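Local structure of amine oxidase (Emericella nidulans, 3PGB) at residues Y427-F432 with T440-L445; N66-L71 with S353-F358; E414-Y419 with W771-D776. The protein probably oxidises primary amines to aldehydes, as a dimeric copper amine oxidase that carries one topaquinone cofactor per subunit. All coordinates share one frame; numbering follows the deposited sequence.

Contact 1. Residues Y427-F432 with T440-L445; sequences YLNTSF and THVDSL. With NAG (2-acetamido-2-deoxy-beta-D-glucopyranose), chain H.
N429 and T440 to D443 show how a glycosylated asparagine can be built into a beta hairpin. Traced outward, CB of N429 approaches O of H441 at 4.0 Å, and CG leads to the amide, 2.5 Å from NAG C1 through the linkage. There the amide divides its work. OD1 accepts the backbone N-H of D443 (OD1 to N 3.0 Å), a nearly straight bond at 163°. ND2 is covalently joined to C1 of the N-linked NAG (1.4 Å); CG2 of T440 lies 3.8 Å from that ND2, while CG2 of V442 reaches C5 of the sugar.

Strands 426-434 and 437-451 pair antiparallel, with T430 and H441 exchanging both backbone bonds. Between this pair and L428 the register shifts by two, because S444 and L445 both face L428, a classic beta bulge: O of L428 takes a sound bond from N of L445 and a weak one from N of S444. At the bulge S444 comes beside T430, whose OG1, set between its own backbone N and carbonyl carbon (chi1 55°), donates to OG of S444 at 2.7 Å. That serine hydroxyl donates in turn to O of H441, which T430 N meets from the opposite face of the carbonyl plane. The other branch of T430, CG2, packs on CG of L445 at 3.6 Å. The rings of F432 and H441 lie at 26° and hardly overlap, and NE2 of H441 hydrogen-bonds to O of P410.

Sugar at one end and a main-chain N-H at the other should hold the amide's rotation, while the hydroxyls supply partners for buried polar atoms beside the bulge.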
loop_
_atom_site.group_PDB
_atom_site.type_symbol
_atom_site.label_atom_id
_atom_site.label_comp_id
_atom_site.label_asym_id
_atom_site.label_seq_id
_atom_site.Cartn_x
_atom_site.Cartn_y
_atom_site.Cartn_z
ATOM N N TYR A 427 -7.000 22.530 11.987
ATOM C CA TYR A 427 -6.051 23.068 11.025
ATOM C C TYR A 427 -5.111 24.026 11.725
ATOM O O TYR A 427 -5.562 24.998 12.331
ATOM C CB TYR A 427 -6.789 23.818 9.915
ATOM C CG TYR A 427 -7.564 22.930 8.969
ATOM C CD1 TYR A 427 -8.876 22.569 9.240
ATOM C CD2 TYR A 427 -6.982 22.454 7.795
ATOM C CE1 TYR A 427 -9.592 21.748 8.369
ATOM C CE2 TYR A 427 -7.690 21.633 6.916
ATOM C CZ TYR A 427 -8.995 21.281 7.207
ATOM O OH TYR A 427 -9.711 20.464 6.339
ATOM N N LEU A 428 -3.810 23.754 11.644
ATOM C CA LEU A 428 -2.798 24.656 12.184
ATOM C C LEU A 428 -2.230 25.538 11.078
ATOM O O LEU A 428 -2.404 25.258 9.890
ATOM C CB LEU A 428 -1.669 23.868 12.845
ATOM C CG LEU A 428 -2.062 23.017 14.047
ATOM C CD1 LEU A 428 -0.907 22.105 14.456
ATOM C CD2 LEU A 428 -2.497 23.906 15.213
ATOM N N ASN A 429 -1.561 26.610 11.488
ATOM C CA ASN A 429 -0.831 27.475 10.567
ATOM C C ASN A 429 0.615 27.016 10.412
ATOM O O ASN A 429 1.139 26.254 11.231
ATOM C CB ASN A 429 -0.816 28.915 11.085
ATOM C CG ASN A 429 -2.143 29.623 10.921
ATOM O OD1 ASN A 429 -3.068 29.111 10.289
ATOM N ND2 ASN A 429 -2.235 30.829 11.498
ATOM N N THR A 430 1.241 27.478 9.335
ATOM C CA THR A 430 2.687 27.436 9.190
ATOM C C THR A 430 3.108 28.755 8.563
ATOM O O THR A 430 2.332 29.375 7.837
ATOM C CB THR A 430 3.171 26.265 8.301
ATOM O OG1 THR A 430 2.522 26.308 7.020
ATOM C CG2 THR A 430 2.910 24.920 8.972
ATOM N N SER A 431 4.325 29.194 8.856
ATOM C CA SER A 431 4.861 30.407 8.243
ATOM C C SER A 431 6.271 30.186 7.735
ATOM O O SER A 431 6.921 29.191 8.072
ATOM C CB SER A 431 4.844 31.573 9.234
ATOM O OG SER A 431 5.542 31.236 10.413
ATOM N N PHE A 432 6.729 31.115 6.903
ATOM C CA PHE A 432 8.121 31.130 6.473
ATOM C C PHE A 432 8.611 32.555 6.234
ATOM O O PHE A 432 7.822 33.466 5.964
ATOM C CB PHE A 432 8.304 30.281 5.217
ATOM C CG PHE A 432 7.758 30.911 3.970
ATOM C CD1 PHE A 432 8.607 31.475 3.037
ATOM C CD2 PHE A 432 6.392 30.931 3.727
ATOM C CE1 PHE A 432 8.105 32.050 1.882
ATOM C CE2 PHE A 432 5.884 31.501 2.574
ATOM C CZ PHE A 432 6.742 32.064 1.653
ATOM N N THR A 440 2.518 33.865 6.349
ATOM C CA THR A 440 1.779 32.833 7.063
ATOM C C THR A 440 0.812 32.155 6.096
ATOM O O THR A 440 0.016 32.824 5.433
ATOM C CB THR A 440 1.005 33.412 8.272
ATOM O OG1 THR A 440 1.936 33.827 9.281
ATOM C CG2 THR A 440 0.053 32.368 8.870
ATOM N N HIS A 441 0.921 30.832 6.001
ATOM C CA HIS A 441 -0.034 30.012 5.269
ATOM C C HIS A 441 -1.092 29.547 6.254
ATOM O O HIS A 441 -0.840 28.663 7.079
ATOM C CB HIS A 441 0.650 28.792 4.645
ATOM C CG HIS A 441 1.602 29.131 3.541
ATOM N ND1 HIS A 441 1.273 29.991 2.512
ATOM C CD2 HIS A 441 2.867 28.715 3.297
ATOM C CE1 HIS A 441 2.298 30.095 1.685
ATOM N NE2 HIS A 441 3.276 29.326 2.136
ATOM N N VAL A 442 -2.275 30.150 6.170
ATOM C CA VAL A 442 -3.345 29.855 7.108
ATOM C C VAL A 442 -3.874 28.459 6.842
ATOM O O VAL A 442 -4.111 28.108 5.697
ATOM C CB VAL A 442 -4.501 30.870 6.985
ATOM C CG1 VAL A 442 -5.683 30.452 7.866
ATOM C CG2 VAL A 442 -4.019 32.260 7.352
ATOM N N ASP A 443 -4.043 27.668 7.897
ATOM C CA ASP A 443 -4.639 26.345 7.781
ATOM C C ASP A 443 -3.963 25.541 6.675
ATOM O O ASP A 443 -4.601 25.111 5.705
ATOM C CB ASP A 443 -6.143 26.462 7.532
ATOM C CG ASP A 443 -6.870 27.198 8.647
ATOM O OD1 ASP A 443 -7.965 27.735 8.380
ATOM O OD2 ASP A 443 -6.359 27.239 9.786
ATOM N N SER A 444 -2.656 25.361 6.835
ATOM C CA SER A 444 -1.844 24.591 5.898
ATOM C C SER A 444 -1.459 23.213 6.454
ATOM O O SER A 444 -1.129 22.323 5.685
ATOM C CB SER A 444 -0.597 25.380 5.509
ATOM O OG SER A 444 -0.091 26.109 6.609
ATOM N N LEU A 445 -1.479 23.042 7.773
ATOM C CA LEU A 445 -1.407 21.706 8.371
ATOM C C LEU A 445 -2.821 21.276 8.730
ATOM O O LEU A 445 -3.662 22.116 9.056
ATOM C CB LEU A 445 -0.558 21.695 9.641
ATOM C CG LEU A 445 0.948 21.912 9.515
ATOM C CD1 LEU A 445 1.591 21.977 10.899
ATOM C CD2 LEU A 445 1.602 20.821 8.667
HETATM C C1 NAG H . -3.373 31.720 11.471
HETATM C C2 NAG H . -4.096 31.808 12.810
HETATM C C3 NAG H . -5.186 32.887 12.806
HETATM C C4 NAG H . -4.676 34.207 12.234
HETATM C C5 NAG H . -3.969 33.949 10.912
HETATM C C6 NAG H . -3.377 35.224 10.320
HETATM C C7 NAG H . -4.719 30.068 14.405
HETATM C C8 NAG H . -5.313 28.702 14.614
HETATM N N2 NAG H . -4.651 30.507 13.147
HETATM O O3 NAG H . -5.614 33.116 14.127
HETATM O O4 NAG H . -5.743 35.118 12.055
HETATM O O5 NAG H . -2.927 33.021 11.142
HETATM O O6 NAG H . -2.329 35.677 11.148
HETATM O O7 NAG H . -4.322 30.730 15.364
#

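Contact 2. Residues N66-L71 with S353-F358; sequences NVWYGL and SFYIAF
Y69 and A357 bring their CA atoms within 3.9 Å where segment 66-71 passes strand 353-358, yet the backbones share one weak bond, from N of F358 to O of Y69. N66 provides the firmer link. Its CG stands opposite the backbone N (chi1 -176°), which carries ND2 to O of I356 at 3.0 Å, with the acceptor close to the amide plane; its second bond goes to O of R344. OD1 turns back on its own chain: it accepts N of W68 in the carbonyl plane, closing an Asx turn, and N of Y69 from above that plane, the two together forming an Asx motif. One amide both shapes the loop and ties it to the strand.

W68 directs its edge at the face of Y355 in a T-shaped stack, CZ3 lying 3.7 Å from CG, while ND2 of N66 sits at the edge of the same ring. The ring of Y69 presents its edge to O of I356, 3.2 Å from CD1, and CE1 touches CB of F358.

Strand 352-359 runs between strands 346-349 and 363-371; from the latter F367 stacks on W68, whose NE1 hydrogen-bonds to the hydroxyl of Y378. Helix 73-84 follows the loop.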
loop_
_atom_site.group_PDB
_atom_site.type_symbol
_atom_site.label_atom_id
_atom_site.label_comp_id
_atom_site.label_asym_id
_atom_site.label_seq_id
_atom_site.Cartn_x
_atom_site.Cartn_y
_atom_site.Cartn_z
ATOM N N ASN A 66 8.824 23.965 23.064
ATOM C CA ASN A 66 9.115 23.388 21.755
ATOM C C ASN A 66 10.385 24.054 21.230
ATOM O O ASN A 66 10.351 25.146 20.664
ATOM C CB ASN A 66 7.932 23.570 20.800
ATOM C CG ASN A 66 8.146 22.900 19.448
ATOM O OD1 ASN A 66 9.272 22.741 18.983
ATOM N ND2 ASN A 66 7.054 22.526 18.803
ATOM N N VAL A 67 11.506 23.372 21.427
ATOM C CA VAL A 67 12.815 23.924 21.129
ATOM C C VAL A 67 13.195 23.838 19.639
ATOM O O VAL A 67 14.280 24.295 19.260
ATOM C CB VAL A 67 13.907 23.225 21.980
ATOM C CG1 VAL A 67 13.580 23.332 23.458
ATOM C CG2 VAL A 67 14.066 21.764 21.571
ATOM N N TRP A 68 12.314 23.270 18.809
ATOM C CA TRP A 68 12.592 23.051 17.386
ATOM C C TRP A 68 11.721 23.844 16.399
ATOM O O TRP A 68 12.145 24.076 15.265
ATOM C CB TRP A 68 12.411 21.576 17.029
ATOM C CG TRP A 68 13.084 20.597 17.930
ATOM C CD1 TRP A 68 14.372 20.159 17.849
ATOM C CD2 TRP A 68 12.486 19.894 19.021
ATOM N NE1 TRP A 68 14.617 19.240 18.836
ATOM C CE2 TRP A 68 13.474 19.057 19.567
ATOM C CE3 TRP A 68 11.209 19.897 19.593
ATOM C CZ2 TRP A 68 13.228 18.226 20.658
ATOM C CZ3 TRP A 68 10.963 19.075 20.675
ATOM C CH2 TRP A 68 11.967 18.249 21.197
ATOM N N TYR A 69 10.513 24.233 16.799
ATOM C CA TYR A 69 9.501 24.685 15.830
ATOM C C TYR A 69 9.969 25.802 14.901
ATOM O O TYR A 69 9.851 25.692 13.684
ATOM C CB TYR A 69 8.198 25.110 16.527
ATOM C CG TYR A 69 7.141 25.586 15.553
ATOM C CD1 TYR A 69 6.388 24.679 14.818
ATOM C CD2 TYR A 69 6.909 26.940 15.351
ATOM C CE1 TYR A 69 5.427 25.101 13.920
ATOM C CE2 TYR A 69 5.943 27.376 14.446
ATOM C CZ TYR A 69 5.208 26.451 13.736
ATOM O OH TYR A 69 4.251 26.865 12.842
ATOM N N GLY A 70 10.476 26.881 15.481
ATOM C CA GLY A 70 10.896 28.032 14.701
ATOM C C GLY A 70 10.970 29.304 15.514
ATOM O O GLY A 70 10.695 29.305 16.717
ATOM N N LEU A 71 11.341 30.389 14.843
ATOM C CA LEU A 71 11.440 31.698 15.485
ATOM C C LEU A 71 10.053 32.292 15.690
ATOM O O LEU A 71 9.168 32.103 14.865
ATOM C CB LEU A 71 12.281 32.653 14.629
ATOM C CG LEU A 71 13.745 32.265 14.406
ATOM C CD1 LEU A 71 14.375 33.127 13.314
ATOM C CD2 LEU A 71 14.538 32.364 15.696
ATOM N N SER A 353 2.299 10.886 21.377
ATOM C CA SER A 353 2.514 12.329 21.492
ATOM C C SER A 353 3.707 12.727 20.649
ATOM O O SER A 353 4.590 11.900 20.397
ATOM C CB SER A 353 2.741 12.747 22.949
ATOM O OG SER A 353 3.969 12.241 23.448
ATOM N N PHE A 354 3.735 13.985 20.213
ATOM C CA PHE A 354 4.864 14.498 19.445
ATOM C C PHE A 354 4.818 16.014 19.332
ATOM O O PHE A 354 3.774 16.627 19.564
ATOM C CB PHE A 354 4.889 13.876 18.044
ATOM C CG PHE A 354 3.645 14.129 17.238
ATOM C CD1 PHE A 354 2.605 13.224 17.247
ATOM C CD2 PHE A 354 3.521 15.278 16.468
ATOM C CE1 PHE A 354 1.460 13.452 16.504
ATOM C CE2 PHE A 354 2.374 15.519 15.722
ATOM C CZ PHE A 354 1.344 14.600 15.736
ATOM N N TYR A 355 5.956 16.604 18.969
ATOM C CA TYR A 355 6.044 18.037 18.682
ATOM C C TYR A 355 6.114 18.260 17.180
ATOM O O TYR A 355 6.722 17.477 16.457
ATOM C CB TYR A 355 7.290 18.650 19.325
ATOM C CG TYR A 355 7.264 18.729 20.837
ATOM C CD1 TYR A 355 7.498 17.605 21.612
ATOM C CD2 TYR A 355 7.033 19.930 21.486
ATOM C CE1 TYR A 355 7.494 17.667 22.998
ATOM C CE2 TYR A 355 7.022 20.010 22.876
ATOM C CZ TYR A 355 7.255 18.875 23.630
ATOM O OH TYR A 355 7.241 18.951 25.011
ATOM N N ILE A 356 5.501 19.343 16.726
ATOM C CA ILE A 356 5.534 19.754 15.329
ATOM C C ILE A 356 6.629 20.803 15.142
ATOM O O ILE A 356 6.771 21.722 15.947
ATOM C CB ILE A 356 4.166 20.344 14.908
ATOM C CG1 ILE A 356 3.094 19.248 14.927
ATOM C CG2 ILE A 356 4.226 20.998 13.532
ATOM C CD1 ILE A 356 1.681 19.790 14.753
ATOM N N ALA A 357 7.417 20.639 14.084
ATOM C CA ALA A 357 8.410 21.631 13.680
ATOM C C ALA A 357 8.219 21.940 12.207
ATOM O O ALA A 357 7.615 21.155 11.480
ATOM C CB ALA A 357 9.805 21.119 13.940
ATOM N N PHE A 358 8.726 23.087 11.768
ATOM C CA PHE A 358 8.513 23.525 10.392
ATOM C C PHE A 358 9.582 24.508 9.929
ATOM O O PHE A 358 9.804 25.527 10.576
ATOM C CB PHE A 358 7.136 24.182 10.274
ATOM C CG PHE A 358 6.643 24.313 8.865
ATOM C CD1 PHE A 358 6.883 25.464 8.135
ATOM C CD2 PHE A 358 5.928 23.290 8.276
ATOM C CE1 PHE A 358 6.422 25.587 6.830
ATOM C CE2 PHE A 358 5.464 23.403 6.977
ATOM C CZ PHE A 358 5.705 24.555 6.255
#

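Contact 3. Residues E414-Y419 with W771-D776; sequences ELLKGY and WSYQGD
OE1 of E414 is gripped by two successive backbone N-H groups: G775 N at 3.1 Å, met nearly along the C-O axis, and Q774 N in a weaker bond at 3.4 Å. The side chain reaches them fully stretched, CG lying anti to the backbone N (chi1 176°) and the chain remaining extended beyond it. On the way it lies antiparallel over the Y773 side chain, its carboxylate stacked on the ring at 21°, with OE1 above the ring centre and CG 3.4 Å from CE2. The same tyrosine also bonds the main chain of the glutamate, its hydroxyl OH donating to O of E414 at 2.8 Å. L416 crosses the ring at about a right angle and touches CE2 through CD2 at 3.8 Å.

The other carboxylate oxygen, OE2, lies 2.7 Å from a water O that also reaches O of S772. K417 NZ makes a long salt bridge to OE2, its closer partner being D443. Two N-H donors, a water and a lysine around one carboxylate would probably favour its ionised form.

Both segments are loops. Strand 426-434 comes after 414-419, while 771-776 joins helix 767-770 to strand 776-781, which pairs with strand 437-451. The second subunit packs against this face, Y741 of that subunit meeting Y773 edge-to-face and V467 of that subunit packing on L416.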
loop_
_atom_site.group_PDB
_atom_site.type_symbol
_atom_site.label_atom_id
_atom_site.label_comp_id
_atom_site.label_asym_id
_atom_site.label_seq_id
_atom_site.Cartn_x
_atom_site.Cartn_y
_atom_site.Cartn_z
ATOM N N GLU A 414 -2.432 27.002 1.914
ATOM C CA GLU A 414 -3.644 26.650 2.654
ATOM C C GLU A 414 -4.358 25.493 1.950
ATOM O O GLU A 414 -4.428 25.455 0.725
ATOM C CB GLU A 414 -4.565 27.873 2.773
ATOM C CG GLU A 414 -5.918 27.621 3.456
ATOM C CD GLU A 414 -6.692 28.907 3.737
ATOM O OE1 GLU A 414 -6.360 29.959 3.143
ATOM O OE2 GLU A 414 -7.644 28.862 4.542
ATOM N N LEU A 415 -4.867 24.551 2.737
ATOM C CA LEU A 415 -5.564 23.377 2.214
ATOM C C LEU A 415 -7.027 23.700 1.922
ATOM O O LEU A 415 -7.617 24.566 2.571
ATOM C CB LEU A 415 -5.482 22.234 3.228
ATOM C CG LEU A 415 -4.067 21.817 3.632
ATOM C CD1 LEU A 415 -4.105 20.705 4.665
ATOM C CD2 LEU A 415 -3.271 21.378 2.410
ATOM N N LEU A 416 -7.612 23.017 0.943
ATOM C CA LEU A 416 -9.049 23.126 0.714
ATOM C C LEU A 416 -9.743 22.210 1.707
ATOM O O LEU A 416 -9.584 20.989 1.656
ATOM C CB LEU A 416 -9.427 22.747 -0.717
ATOM C CG LEU A 416 -8.898 23.651 -1.836
ATOM C CD1 LEU A 416 -9.575 23.297 -3.149
ATOM C CD2 LEU A 416 -9.109 25.133 -1.528
ATOM N N LYS A 417 -10.504 22.808 2.617
ATOM C CA LYS A 417 -11.164 22.058 3.681
ATOM C C LYS A 417 -12.242 21.162 3.101
ATOM O O LYS A 417 -12.961 21.564 2.200
ATOM C CB LYS A 417 -11.759 23.007 4.716
ATOM C CG LYS A 417 -10.705 23.753 5.498
ATOM C CD LYS A 417 -11.254 24.967 6.216
ATOM C CE LYS A 417 -10.175 25.607 7.069
ATOM N NZ LYS A 417 -10.030 27.052 6.778
ATOM N N GLY A 418 -12.318 19.934 3.605
ATOM C CA GLY A 418 -13.256 18.940 3.093
ATOM C C GLY A 418 -12.745 18.163 1.889
ATOM O O GLY A 418 -13.335 17.146 1.522
ATOM N N TYR A 419 -11.655 18.626 1.270
ATOM C CA TYR A 419 -11.103 17.977 0.086
ATOM C C TYR A 419 -9.701 17.437 0.351
ATOM O O TYR A 419 -9.465 16.240 0.231
ATOM C CB TYR A 419 -11.127 18.938 -1.110
ATOM C CG TYR A 419 -12.525 19.126 -1.669
ATOM C CD1 TYR A 419 -13.470 19.881 -0.983
ATOM C CD2 TYR A 419 -12.914 18.523 -2.864
ATOM C CE1 TYR A 419 -14.756 20.044 -1.477
ATOM C CE2 TYR A 419 -14.204 18.686 -3.368
ATOM C CZ TYR A 419 -15.116 19.449 -2.665
ATOM O OH TYR A 419 -16.398 19.622 -3.135
ATOM N N TRP A 771 -15.217 29.739 0.348
ATOM C CA TRP A 771 -15.281 31.193 0.131
ATOM C C TRP A 771 -14.414 31.975 1.114
ATOM O O TRP A 771 -14.005 33.096 0.818
ATOM C CB TRP A 771 -16.725 31.705 0.188
ATOM C CG TRP A 771 -17.502 31.418 -1.054
ATOM C CD1 TRP A 771 -18.371 30.388 -1.257
ATOM C CD2 TRP A 771 -17.471 32.166 -2.273
ATOM N NE1 TRP A 771 -18.886 30.447 -2.531
ATOM C CE2 TRP A 771 -18.348 31.530 -3.176
ATOM C CE3 TRP A 771 -16.789 33.314 -2.690
ATOM C CZ2 TRP A 771 -18.562 32.004 -4.472
ATOM C CZ3 TRP A 771 -16.999 33.785 -3.979
ATOM C CH2 TRP A 771 -17.881 33.130 -4.855
ATOM N N SER A 772 -14.132 31.383 2.274
ATOM C CA SER A 772 -13.257 32.008 3.266
ATOM C C SER A 772 -11.781 31.634 3.071
ATOM O O SER A 772 -10.970 31.809 3.978
ATOM C CB SER A 772 -13.717 31.647 4.683
ATOM O OG SER A 772 -13.568 30.263 4.936
ATOM N N TYR A 773 -11.437 31.119 1.891
ATOM C CA TYR A 773 -10.040 30.904 1.526
ATOM C C TYR A 773 -9.389 32.270 1.342
ATOM O O TYR A 773 -9.883 33.097 0.568
ATOM C CB TYR A 773 -9.932 30.080 0.232
ATOM C CG TYR A 773 -8.554 29.499 -0.028
ATOM C CD1 TYR A 773 -7.599 30.204 -0.755
ATOM C CD2 TYR A 773 -8.214 28.232 0.445
ATOM C CE1 TYR A 773 -6.340 29.665 -0.995
ATOM C CE2 TYR A 773 -6.960 27.689 0.208
ATOM C CZ TYR A 773 -6.030 28.408 -0.507
ATOM O OH TYR A 773 -4.788 27.864 -0.732
ATOM N N GLN A 774 -8.301 32.512 2.070
ATOM C CA GLN A 774 -7.585 33.794 1.993
ATOM C C GLN A 774 -6.178 33.651 1.422
ATOM O O GLN A 774 -5.697 34.532 0.701
ATOM C CB GLN A 774 -7.548 34.486 3.362
ATOM C CG GLN A 774 -6.877 33.704 4.483
ATOM C CD GLN A 774 -7.166 34.303 5.849
ATOM O OE1 GLN A 774 -7.570 33.599 6.772
ATOM N NE2 GLN A 774 -6.976 35.613 5.976
ATOM N N GLY A 775 -5.520 32.546 1.744
ATOM C CA GLY A 775 -4.190 32.271 1.223
ATOM C C GLY A 775 -3.099 32.779 2.148
ATOM O O GLY A 775 -3.133 32.533 3.358
ATOM N N ASP A 776 -2.141 33.500 1.574
ATOM C CA ASP A 776 -0.893 33.824 2.261
ATOM C C ASP A 776 -0.953 35.195 2.939
ATOM O O ASP A 776 -1.074 36.215 2.268
ATOM C CB ASP A 776 0.268 33.757 1.258
ATOM C CG ASP A 776 1.548 34.373 1.789
ATOM O OD1 ASP A 776 1.725 34.417 3.031
ATOM O OD2 ASP A 776 2.377 34.812 0.956
HETATM O O HOH W 1 -9.219 30.780 5.662
#

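How the contacts relate
Contact 1 is the middle member of the three. Its centre lies 14 Å from that of contact 2, and the two meet through apolar side chains, CD1 of L428 against CD1 of I356 at 3.5 Å. Toward contact 3, 11 Å away between centres, the join is polar: OD1 of D443 forms a salt bridge with NZ of K417 at 2.7 Å. Contacts 2 and 3 do not touch, their nearest atoms being about 10 Å apart (centres 24 Å). Contacts 1 and 3 lie away from the copper and topaquinone sites; N429 of contact 1 carries the NAG, and the Q774 side chain of contact 3 is about 6 Å from a bound NAG. The W68 side chain of contact 2 is about 13 Å from a calcium ion.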